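Local coordinates for sugar-binding transcriptional regulator, LacI family (Enterococcus faecalis, PDB 3CS3), which probably acts as a DNA-binding transcription factor of the LacI family whose regulatory domain is expected to bind a sugar, at residues Lys120-Ser125 with Glu177-Phe182. Numbering follows the deposited sequence.
Sequences KVLLLS and EPVDVF
Leu122 uses both its backbone polar groups on the neighbouring strand: its N donates to Asp180 O at 2.7 Å, nearly straight at 172°, and its O accepts from Phe182 N at 2.8 Å. Phe182 O then accepts a hydrogen bond from Leu124 N at 2.9 Å, more bent (140° at the hydrogen), with the donor lifted out of the carbonyl plane. One residue bonding to the two that flank its partner, here Val181, is the signature of parallel strands. At the start of the pairing, Lys120 O and Asp180 N stand too far apart to bond directly (4.2 Å), and a water bridges them: it donates to Lys120 O at 2.6 Å and accepts from Asp180 N, with a weak third link to Pro178 O. The outward-facing groups of Val121 and Leu123 bond to strand 151-155 and the residue just before it, so 121-125 is an inner strand of the parallel sheet, between 151-155 and 179-183, in the C-terminal part of this periplasmic-binding-protein-like fold.

Apolar groups fill in on both faces. Leu122 CG lies beside its own N (chi1 -70°), which carries CD1 back over Asp180 O to Val179 CG1, 3.9 Å away. On the other face, Leu123 CD2 comes up to the edge of the Phe182 ring, 3.9 Å from its CD2; helices 102-115 and 131-146 pack against this face. Asp180 points the same way but its carboxylate is buried: OD2 is met by a salt bridge from Arg208 and a hydrogen bond from Ser118, and OD1 is hydrogen-bonded outside the two strands. Lys120 NZ bonds to Gln175. With these facing backbone groups paired directly or through one water, and the Asp180 carboxylate matched by Arg208, the cost of burying them is probably lowered.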
# COMPACT_ATOMS: atom_id res chain seq x y z
N LYS A 120 32.83 -8.09 -4.24
CA LYS A 120 31.88 -8.99 -3.59
C LYS A 120 30.48 -8.40 -3.75
O LYS A 120 30.30 -7.18 -3.67
CB LYS A 120 32.19 -9.18 -2.10
CG LYS A 120 31.63 -10.48 -1.52
CD LYS A 120 31.02 -10.30 -0.14
CE LYS A 120 32.04 -10.50 0.97
NZ LYS A 120 31.37 -10.69 2.29
N VAL A 121 29.49 -9.26 -3.98
CA VAL A 121 28.11 -8.83 -4.09
C VAL A 121 27.30 -9.48 -2.98
O VAL A 121 27.34 -10.70 -2.82
CB VAL A 121 27.52 -9.13 -5.48
CG1 VAL A 121 26.02 -8.80 -5.53
CG2 VAL A 121 28.24 -8.33 -6.55
N LEU A 122 26.58 -8.68 -2.21
CA LEU A 122 25.70 -9.20 -1.17
C LEU A 122 24.28 -9.32 -1.74
O LEU A 122 23.72 -8.35 -2.25
CB LEU A 122 25.77 -8.34 0.10
CG LEU A 122 27.10 -8.45 0.87
CD1 LEU A 122 28.14 -7.41 0.43
CD2 LEU A 122 26.90 -8.32 2.36
N LEU A 123 23.73 -10.53 -1.69
CA LEU A 123 22.45 -10.82 -2.30
C LEU A 123 21.37 -10.89 -1.24
O LEU A 123 21.21 -11.91 -0.57
CB LEU A 123 22.50 -12.12 -3.12
CG LEU A 123 23.50 -12.26 -4.28
CD1 LEU A 123 23.61 -13.71 -4.73
CD2 LEU A 123 23.15 -11.36 -5.47
N LEU A 124 20.65 -9.79 -1.07
CA LEU A 124 19.55 -9.71 -0.12
C LEU A 124 18.29 -10.28 -0.78
O LEU A 124 17.65 -9.62 -1.61
CB LEU A 124 19.35 -8.27 0.36
CG LEU A 124 18.29 -7.89 1.40
CD1 LEU A 124 18.17 -8.90 2.55
CD2 LEU A 124 18.57 -6.48 1.92
N SER A 125 17.98 -11.52 -0.44
CA SER A 125 16.91 -12.25 -1.10
C SER A 125 15.62 -12.15 -0.32
O SER A 125 15.61 -11.70 0.82
CB SER A 125 17.30 -13.72 -1.31
OG SER A 125 17.32 -14.42 -0.08
N GLU A 177 35.59 -2.58 0.40
CA GLU A 177 35.70 -1.12 0.45
C GLU A 177 34.38 -0.39 0.13
O GLU A 177 33.88 0.35 0.99
CB GLU A 177 36.90 -0.59 -0.37
CG GLU A 177 38.14 -1.52 -0.42
CD GLU A 177 38.69 -1.88 0.95
OE1 GLU A 177 38.89 -0.97 1.79
OE2 GLU A 177 38.94 -3.09 1.19
N PRO A 178 33.80 -0.58 -1.08
CA PRO A 178 32.35 -0.35 -1.11
C PRO A 178 31.56 -1.65 -0.85
O PRO A 178 31.96 -2.72 -1.31
CB PRO A 178 32.10 0.16 -2.54
CG PRO A 178 33.40 -0.09 -3.32
CD PRO A 178 34.32 -0.88 -2.43
N VAL A 179 30.48 -1.54 -0.09
CA VAL A 179 29.57 -2.67 0.13
C VAL A 179 28.55 -2.72 -1.01
O VAL A 179 27.73 -1.81 -1.15
CB VAL A 179 28.84 -2.58 1.49
CG1 VAL A 179 27.90 -3.77 1.68
CG2 VAL A 179 29.83 -2.51 2.64
N ASP A 180 28.60 -3.77 -1.82
CA ASP A 180 27.71 -3.89 -2.97
C ASP A 180 26.55 -4.83 -2.67
O ASP A 180 26.75 -5.99 -2.31
CB ASP A 180 28.48 -4.33 -4.21
CG ASP A 180 29.43 -3.24 -4.70
OD1 ASP A 180 29.39 -2.12 -4.15
OD2 ASP A 180 30.20 -3.50 -5.64
N VAL A 181 25.33 -4.29 -2.78
CA VAL A 181 24.11 -5.02 -2.43
C VAL A 181 23.13 -5.10 -3.61
O VAL A 181 22.80 -4.08 -4.23
CB VAL A 181 23.37 -4.38 -1.21
CG1 VAL A 181 22.16 -5.22 -0.81
CG2 VAL A 181 24.32 -4.21 -0.02
N PHE A 182 22.68 -6.31 -3.91
CA PHE A 182 21.54 -6.50 -4.79
C PHE A 182 20.37 -6.92 -3.91
O PHE A 182 20.32 -8.05 -3.42
CB PHE A 182 21.86 -7.53 -5.89
CG PHE A 182 20.70 -7.83 -6.82
CD1 PHE A 182 19.72 -6.88 -7.10
CD2 PHE A 182 20.63 -9.07 -7.45
CE1 PHE A 182 18.66 -7.17 -7.96
CE2 PHE A 182 19.58 -9.37 -8.32
CZ PHE A 182 18.60 -8.42 -8.58
O HOH W 1 30.61 -5.87 -1.39